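Local coordinates for protein H127A/Y244A mutant of alginate lyase AlyC3 in complex with dimannuronate (Psychromonas sp., PDB 7C8F) that probably depolymerises alginate by beta-elimination as a PL7 polysaccharide lyase, captured here as a double mutant bound to the mannuronate disaccharide dimannuronate, at residues B[117-123]-B[143-149]; B[156-162]-B[191-197]. All coordinates share one frame; numbering follows the deposited sequence.

Contact 1 (B[117-123]-B[143-149]); sequences QNEITFL and LRVVWKE. With BEM (beta-D-mannopyranuronic acid), chain D.
R144 reaches across to E119 and T121, joining strand 143-148 to its antiparallel neighbour 119-123 in the PL7 beta-jelly roll, on the sheet that carries the sugar. Both terminal nitrogens close on one oxygen: R144 NH1 and R144 NH2 each lie 2.9 Å from E119 OE1, with guanidinium and carboxylate nearly coplanar (17° apart). NH1 also donates to T121 OG1, which is bonded to Q245 as well, so the flat group is fixed by its edge while one face lies against the mannuronate ring. Q117 NE2 meets the same E119 OE1 from above the carboxylate plane at 2.8 Å. That amide, steered by its glutamate neighbour, also donates to the sugar, Q117 NE2 to O3 at 2.9 Å.

V145 pairs with both F122 and L123, a classic beta bulge. Its carbonyl oxygen lies over one face of the F122 ring, and V145 CG1 packs on F122 CZ at 3.7 Å; F205 meets that ring edge-to-face. Branched V146 suits the strand, its CG1 resting on T121 OG1. W147 exchanges backbone hydrogen bonds with I120, both side chains on the face away from E119.

K148 runs extended until its last torsion (chi4 68°) turns the amine inward, where a lysine's length is needed: K148 NZ is 2.8 Å from E119 OE2. It also donates to a lone pair of Q117 O, holding the loop before the strand. At the corner, E149 N bonds N118 O, and N118 ND2, 2.8 Å from E149 OE2, approaches that oxygen from 49° above the carboxylate plane, while N118 OD1 is hydrogen-bonded to S113.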
loop_
_atom_site.group_PDB
_atom_site.type_symbol
_atom_site.label_atom_id
_atom_site.label_comp_id
_atom_site.label_asym_id
_atom_site.label_seq_id
_atom_site.Cartn_x
_atom_site.Cartn_y
_atom_site.Cartn_z
ATOM N N GLN B 117 2.854 -9.888 -27.836
ATOM C CA GLN B 117 3.159 -10.611 -26.608
ATOM C C GLN B 117 3.297 -12.113 -26.844
ATOM O O GLN B 117 4.321 -12.715 -26.496
ATOM C CB GLN B 117 2.053 -10.329 -25.588
ATOM C CG GLN B 117 2.400 -10.712 -24.178
ATOM C CD GLN B 117 1.444 -10.106 -23.182
ATOM O OE1 GLN B 117 0.556 -9.334 -23.545
ATOM N NE2 GLN B 117 1.615 -10.456 -21.916
ATOM N N ASN B 118 2.286 -12.745 -27.440
ATOM C CA ASN B 118 2.331 -14.169 -27.763
ATOM C C ASN B 118 2.743 -15.011 -26.552
ATOM O O ASN B 118 3.754 -15.715 -26.552
ATOM C CB ASN B 118 3.194 -14.443 -29.002
ATOM C CG ASN B 118 2.416 -14.245 -30.290
ATOM O OD1 ASN B 118 1.221 -13.947 -30.257
ATOM N ND2 ASN B 118 3.081 -14.406 -31.423
ATOM N N GLU B 119 1.902 -14.932 -25.508
ATOM C CA GLU B 119 2.071 -15.687 -24.270
ATOM C C GLU B 119 0.774 -16.408 -23.929
ATOM O O GLU B 119 -0.321 -15.954 -24.282
ATOM C CB GLU B 119 2.440 -14.754 -23.084
ATOM C CG GLU B 119 3.814 -14.111 -23.239
ATOM C CD GLU B 119 4.069 -12.961 -22.299
ATOM O OE1 GLU B 119 3.250 -12.713 -21.382
ATOM O OE2 GLU B 119 5.107 -12.291 -22.481
ATOM N N ILE B 120 0.906 -17.547 -23.248
ATOM C CA ILE B 120 -0.197 -18.204 -22.545
ATOM C C ILE B 120 0.172 -18.213 -21.071
ATOM O O ILE B 120 1.204 -18.778 -20.695
ATOM C CB ILE B 120 -0.429 -19.644 -23.042
ATOM C CG1 ILE B 120 -0.896 -19.640 -24.499
ATOM C CG2 ILE B 120 -1.468 -20.358 -22.128
ATOM C CD1 ILE B 120 -0.670 -20.973 -25.221
ATOM N N THR B 121 -0.671 -17.606 -20.233
ATOM C CA THR B 121 -0.449 -17.583 -18.793
ATOM C C THR B 121 -1.237 -18.720 -18.180
ATOM O O THR B 121 -2.436 -18.834 -18.431
ATOM C CB THR B 121 -0.934 -16.259 -18.206
ATOM O OG1 THR B 121 -0.185 -15.192 -18.798
ATOM C CG2 THR B 121 -0.782 -16.233 -16.673
ATOM N N PHE B 122 -0.572 -19.570 -17.396
ATOM C CA PHE B 122 -1.244 -20.729 -16.819
ATOM C C PHE B 122 -1.149 -20.843 -15.301
ATOM O O PHE B 122 -1.878 -21.655 -14.718
ATOM C CB PHE B 122 -0.817 -22.038 -17.524
ATOM C CG PHE B 122 0.652 -22.322 -17.448
ATOM C CD1 PHE B 122 1.527 -21.825 -18.412
ATOM C CD2 PHE B 122 1.156 -23.087 -16.418
ATOM C CE1 PHE B 122 2.896 -22.079 -18.337
ATOM C CE2 PHE B 122 2.513 -23.359 -16.335
ATOM C CZ PHE B 122 3.394 -22.849 -17.302
ATOM N N LEU B 123 -0.308 -20.048 -14.642
ATOM C CA LEU B 123 -0.332 -19.919 -13.189
ATOM C C LEU B 123 -0.147 -18.453 -12.862
ATOM O O LEU B 123 0.615 -17.761 -13.546
ATOM C CB LEU B 123 0.790 -20.712 -12.514
ATOM C CG LEU B 123 0.836 -22.209 -12.841
ATOM C CD1 LEU B 123 2.170 -22.811 -12.441
ATOM C CD2 LEU B 123 -0.302 -22.949 -12.137
ATOM N N LEU B 143 2.761 -12.319 -10.078
ATOM C CA LEU B 143 3.446 -13.340 -10.862
ATOM C C LEU B 143 2.534 -13.834 -11.965
ATOM O O LEU B 143 1.370 -14.147 -11.704
ATOM C CB LEU B 143 3.816 -14.531 -9.957
ATOM C CG LEU B 143 4.286 -15.800 -10.689
ATOM C CD1 LEU B 143 5.653 -15.572 -11.375
ATOM C CD2 LEU B 143 4.353 -16.988 -9.718
ATOM N N ARG B 144 3.110 -14.005 -13.131
ATOM C CA ARG B 144 2.520 -14.736 -14.194
ATOM C C ARG B 144 3.556 -15.816 -14.631
ATOM O O ARG B 144 4.656 -15.500 -14.913
ATOM C CB ARG B 144 2.142 -13.892 -15.407
ATOM C CG ARG B 144 1.038 -12.903 -15.183
ATOM C CD ARG B 144 0.607 -12.278 -16.509
ATOM N NE ARG B 144 1.675 -11.594 -17.197
ATOM C CZ ARG B 144 2.073 -11.840 -18.415
ATOM N NH1 ARG B 144 1.529 -12.783 -19.104
ATOM N NH2 ARG B 144 3.063 -11.176 -18.925
ATOM N N VAL B 145 3.145 -17.065 -14.659
ATOM C CA VAL B 145 3.959 -18.145 -15.175
ATOM C C VAL B 145 3.369 -18.390 -16.563
ATOM O O VAL B 145 2.237 -18.705 -16.710
ATOM C CB VAL B 145 3.947 -19.422 -14.322
ATOM C CG1 VAL B 145 4.863 -20.459 -14.958
ATOM C CG2 VAL B 145 4.429 -19.123 -12.919
ATOM N N VAL B 146 4.218 -18.227 -17.563
ATOM C CA VAL B 146 3.817 -18.302 -18.941
ATOM C C VAL B 146 4.636 -19.182 -19.844
ATOM O O VAL B 146 5.737 -19.494 -19.546
ATOM C CB VAL B 146 3.889 -16.885 -19.593
ATOM C CG1 VAL B 146 3.193 -15.867 -18.750
ATOM C CG2 VAL B 146 5.323 -16.420 -19.861
ATOM N N TRP B 147 4.036 -19.533 -20.971
ATOM C CA TRP B 147 4.715 -20.172 -22.082
ATOM C C TRP B 147 4.805 -18.994 -23.026
ATOM O O TRP B 147 3.859 -18.329 -23.241
ATOM C CB TRP B 147 3.949 -21.308 -22.725
ATOM C CG TRP B 147 4.663 -21.902 -23.909
ATOM C CD1 TRP B 147 5.460 -22.973 -23.885
ATOM C CD2 TRP B 147 4.630 -21.452 -25.258
ATOM N NE1 TRP B 147 5.943 -23.228 -25.123
ATOM C CE2 TRP B 147 5.457 -22.302 -25.987
ATOM C CE3 TRP B 147 3.997 -20.419 -25.914
ATOM C CZ2 TRP B 147 5.641 -22.164 -27.329
ATOM C CZ3 TRP B 147 4.189 -20.298 -27.251
ATOM C CH2 TRP B 147 5.008 -21.169 -27.936
ATOM N N LYS B 148 5.988 -18.717 -23.550
ATOM C CA LYS B 148 6.191 -17.556 -24.413
ATOM C C LYS B 148 6.790 -17.996 -25.739
ATOM O O LYS B 148 7.782 -18.727 -25.762
ATOM C CB LYS B 148 7.082 -16.502 -23.745
ATOM C CG LYS B 148 7.203 -15.207 -24.542
ATOM C CD LYS B 148 7.805 -14.092 -23.703
ATOM C CE LYS B 148 7.953 -12.795 -24.498
ATOM N NZ LYS B 148 6.642 -12.183 -24.854
ATOM N N GLU B 149 6.214 -17.510 -26.835
ATOM C CA GLU B 149 6.659 -17.971 -28.147
ATOM C C GLU B 149 8.106 -17.561 -28.421
ATOM O O GLU B 149 8.925 -18.394 -28.831
ATOM C CB GLU B 149 5.727 -17.446 -29.240
ATOM C CG GLU B 149 6.144 -17.921 -30.628
ATOM C CD GLU B 149 5.346 -17.267 -31.740
ATOM O OE1 GLU B 149 4.712 -18.001 -32.523
ATOM O OE2 GLU B 149 5.355 -16.021 -31.829
HETATM C C1 BEM D . -2.496 -8.206 -17.396
HETATM C C2 BEM D . -2.007 -8.522 -18.807
HETATM O O2 BEM D . -2.041 -7.349 -19.606
HETATM C C3 BEM D . -0.565 -8.965 -18.739
HETATM O O3 BEM D . -0.023 -9.068 -20.014
HETATM C C4 BEM D . 0.203 -7.820 -18.181
HETATM O O4 BEM D . 1.581 -7.993 -18.333
HETATM C C5 BEM D . -0.235 -7.653 -16.771
HETATM O O5 BEM D . -1.592 -7.297 -16.833
HETATM C C6 BEM D . 0.549 -6.582 -16.129
HETATM O O6B BEM D . 0.102 -5.460 -16.093
HETATM O O6A BEM D . 1.491 -6.959 -15.495
#

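Contact 2 (B[156-162]-B[191-197]); sequences GHFWAMV and KYDLGKA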
loop_
_atom_site.group_PDB
_atom_site.type_symbol
_atom_site.label_atom_id
_atom_site.label_comp_id
_atom_site.label_asym_id
_atom_site.label_seq_id
_atom_site.Cartn_x
_atom_site.Cartn_y
_atom_site.Cartn_z
ATOM N N GLY B 156 9.916 -20.656 -27.009
ATOM C CA GLY B 156 9.237 -21.771 -26.383
ATOM C C GLY B 156 9.705 -22.097 -24.982
ATOM O O GLY B 156 9.705 -23.268 -24.592
ATOM N N HIS B 157 10.109 -21.090 -24.210
ATOM C CA HIS B 157 10.440 -21.308 -22.811
ATOM C C HIS B 157 9.267 -20.937 -21.912
ATOM O O HIS B 157 8.390 -20.146 -22.274
ATOM C CB HIS B 157 11.654 -20.472 -22.390
ATOM C CG HIS B 157 12.963 -21.023 -22.860
ATOM N ND1 HIS B 157 14.095 -21.015 -22.076
ATOM C CD2 HIS B 157 13.314 -21.608 -24.031
ATOM C CE1 HIS B 157 15.102 -21.547 -22.758
ATOM N NE2 HIS B 157 14.650 -21.930 -23.939
ATOM N N PHE B 158 9.280 -21.530 -20.728
ATOM C CA PHE B 158 8.479 -21.053 -19.608
ATOM C C PHE B 158 9.211 -19.900 -18.937
ATOM O O PHE B 158 10.441 -19.920 -18.816
ATOM C CB PHE B 158 8.351 -22.165 -18.576
ATOM C CG PHE B 158 7.532 -23.339 -19.021
ATOM C CD1 PHE B 158 6.259 -23.169 -19.548
ATOM C CD2 PHE B 158 8.039 -24.622 -18.893
ATOM C CE1 PHE B 158 5.497 -24.262 -19.921
ATOM C CE2 PHE B 158 7.283 -25.725 -19.265
ATOM C CZ PHE B 158 6.016 -25.540 -19.792
ATOM N N TRP B 159 8.451 -18.907 -18.468
ATOM C CA TRP B 159 9.022 -17.748 -17.790
ATOM C C TRP B 159 8.160 -17.398 -16.590
ATOM O O TRP B 159 6.940 -17.580 -16.615
ATOM C CB TRP B 159 9.057 -16.495 -18.685
ATOM C CG TRP B 159 9.851 -16.667 -19.939
ATOM C CD1 TRP B 159 9.399 -17.192 -21.115
ATOM C CD2 TRP B 159 11.226 -16.323 -20.147
ATOM N NE1 TRP B 159 10.411 -17.188 -22.047
ATOM C CE2 TRP B 159 11.540 -16.673 -21.475
ATOM C CE3 TRP B 159 12.220 -15.767 -19.339
ATOM C CZ2 TRP B 159 12.807 -16.484 -22.018
ATOM C CZ3 TRP B 159 13.495 -15.576 -19.891
ATOM C CH2 TRP B 159 13.765 -15.936 -21.211
ATOM N N ALA B 160 8.805 -16.861 -15.557
ATOM C CA ALA B 160 8.106 -16.187 -14.463
ATOM C C ALA B 160 8.253 -14.685 -14.657
ATOM O O ALA B 160 9.371 -14.158 -14.642
ATOM C CB ALA B 160 8.682 -16.599 -13.112
ATOM N N MET B 161 7.134 -14.004 -14.872
ATOM C CA MET B 161 7.099 -12.557 -15.015
ATOM C C MET B 161 6.678 -12.009 -13.663
ATOM O O MET B 161 5.532 -12.200 -13.244
ATOM C CB MET B 161 6.086 -12.174 -16.092
ATOM C CG MET B 161 6.288 -12.894 -17.432
ATOM S SD MET B 161 7.912 -12.552 -18.143
ATOM C CE MET B 161 7.720 -13.199 -19.814
ATOM N N VAL B 162 7.589 -11.346 -12.969
ATOM C CA VAL B 162 7.372 -10.924 -11.587
ATOM C C VAL B 162 7.294 -9.409 -11.537
ATOM O O VAL B 162 8.253 -8.716 -11.899
ATOM C CB VAL B 162 8.472 -11.466 -10.660
ATOM C CG1 VAL B 162 8.253 -10.992 -9.229
ATOM C CG2 VAL B 162 8.501 -12.991 -10.722
ATOM N N LYS B 191 12.195 -10.849 -14.812
ATOM C CA LYS B 191 11.823 -12.039 -15.562
ATOM C C LYS B 191 12.807 -13.161 -15.271
ATOM O O LYS B 191 14.025 -12.942 -15.260
ATOM C CB LYS B 191 11.777 -11.732 -17.065
ATOM C CG LYS B 191 10.818 -10.579 -17.385
ATOM C CD LYS B 191 10.701 -10.287 -18.876
ATOM C CE LYS B 191 11.910 -9.545 -19.397
ATOM N NZ LYS B 191 11.663 -9.014 -20.766
ATOM N N TYR B 192 12.279 -14.361 -15.039
ATOM C CA TYR B 192 13.091 -15.541 -14.764
ATOM C C TYR B 192 12.817 -16.613 -15.809
ATOM O O TYR B 192 11.658 -16.949 -16.080
ATOM C CB TYR B 192 12.773 -16.127 -13.385
ATOM C CG TYR B 192 13.034 -15.188 -12.218
ATOM C CD1 TYR B 192 12.063 -14.313 -11.777
ATOM C CD2 TYR B 192 14.269 -15.186 -11.558
ATOM C CE1 TYR B 192 12.299 -13.457 -10.701
ATOM C CE2 TYR B 192 14.515 -14.343 -10.492
ATOM C CZ TYR B 192 13.525 -13.476 -10.065
ATOM O OH TYR B 192 13.768 -12.627 -8.999
ATOM N N ASP B 193 13.893 -17.163 -16.390
ATOM C CA ASP B 193 13.801 -18.245 -17.355
ATOM C C ASP B 193 13.589 -19.540 -16.596
ATOM O O ASP B 193 14.443 -19.955 -15.803
ATOM C CB ASP B 193 15.121 -18.300 -18.125
ATOM C CG ASP B 193 15.107 -19.272 -19.293
ATOM O OD1 ASP B 193 14.130 -20.014 -19.515
ATOM O OD2 ASP B 193 16.146 -19.280 -20.008
ATOM N N LEU B 194 12.439 -20.169 -16.808
ATOM C CA LEU B 194 12.137 -21.419 -16.137
ATOM C C LEU B 194 12.436 -22.624 -17.011
ATOM O O LEU B 194 12.094 -23.745 -16.630
ATOM C CB LEU B 194 10.677 -21.428 -15.671
ATOM C CG LEU B 194 10.281 -20.254 -14.768
ATOM C CD1 LEU B 194 8.817 -20.390 -14.329
ATOM C CD2 LEU B 194 11.202 -20.133 -13.558
ATOM N N GLY B 195 13.074 -22.415 -18.156
ATOM C CA GLY B 195 13.545 -23.500 -18.992
ATOM C C GLY B 195 12.704 -23.693 -20.250
ATOM O O GLY B 195 11.540 -23.290 -20.338
ATOM N N LYS B 196 13.308 -24.361 -21.230
ATOM C CA LYS B 196 12.593 -24.757 -22.435
ATOM C C LYS B 196 11.443 -25.686 -22.069
ATOM O O LYS B 196 11.621 -26.628 -21.292
ATOM C CB LYS B 196 13.566 -25.486 -23.374
ATOM C CG LYS B 196 12.922 -26.068 -24.622
ATOM C CD LYS B 196 12.556 -24.992 -25.634
ATOM C CE LYS B 196 11.521 -25.498 -26.635
ATOM N NZ LYS B 196 10.169 -25.706 -26.008
ATOM N N ALA B 197 10.270 -25.448 -22.618
ATOM C CA ALA B 197 9.129 -26.302 -22.348
ATOM C C ALA B 197 9.326 -27.581 -23.144
ATOM O O ALA B 197 9.661 -27.527 -24.288
ATOM C CB ALA B 197 7.871 -25.616 -22.767
#
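D193 OD1 is gripped twice, by H157 ND1 at 2.7 Å and by G195 N at 3.0 Å, the second bond closing an Asx turn. The imidazole bond is almost straight (176°) and lies in the ring plane, on the syn side of the carboxylate; D193 CG, anti to the backbone N (chi1 -173°), brings the acid within range. K196 lies over one face of the H157 ring, its backbone N above the ring centre and its CB making a CH-pi contact. An alanine in place of H157 would probably leave D193 OD1 without its side-chain donor and strip K196 CB of the ring face it packs on.

G156 O likewise takes two donors, A197 N and K196 NZ. Glycine suits position 195, because at its backbone angles a side chain would be jammed against the carbonyl O of L194.

W159 lays its ring over D193. On the other face of these antiparallel jelly-roll strands, A197 CB rests on the F158 ring, 3.5 Å from F158 CZ, and L194 packs on F158 and A160 and reaches strand 221-227. That apolar side packs into the sandwich, whereas the other mixes W159 and M161 with polar D193 and K191; there H157 donates through ND1, and the adjacent carboxylate would probably favour a charged imidazole.

Overall arrangement
Contact 1 and contact 2 lie in series along the chain and side by side in one antiparallel sheet, their centres about 8 Å apart. The strands follow one another as 119-129, 143-148, 157-163 and 189-196, each hydrogen-bonded to the next. Strands 143-148 and 157-163 join the two contacts directly: R144 O is 2.9 Å from M161 N, and K148 CB packs on W159 CD1. Apolar side chains of both contacts meet strand 203-210 of the opposing sheet, as in a jelly-roll sandwich. Contact 1 touches the bound sugar, whereas contact 2 continues the sheet beyond it, consistent with a groove built on one continuous sheet.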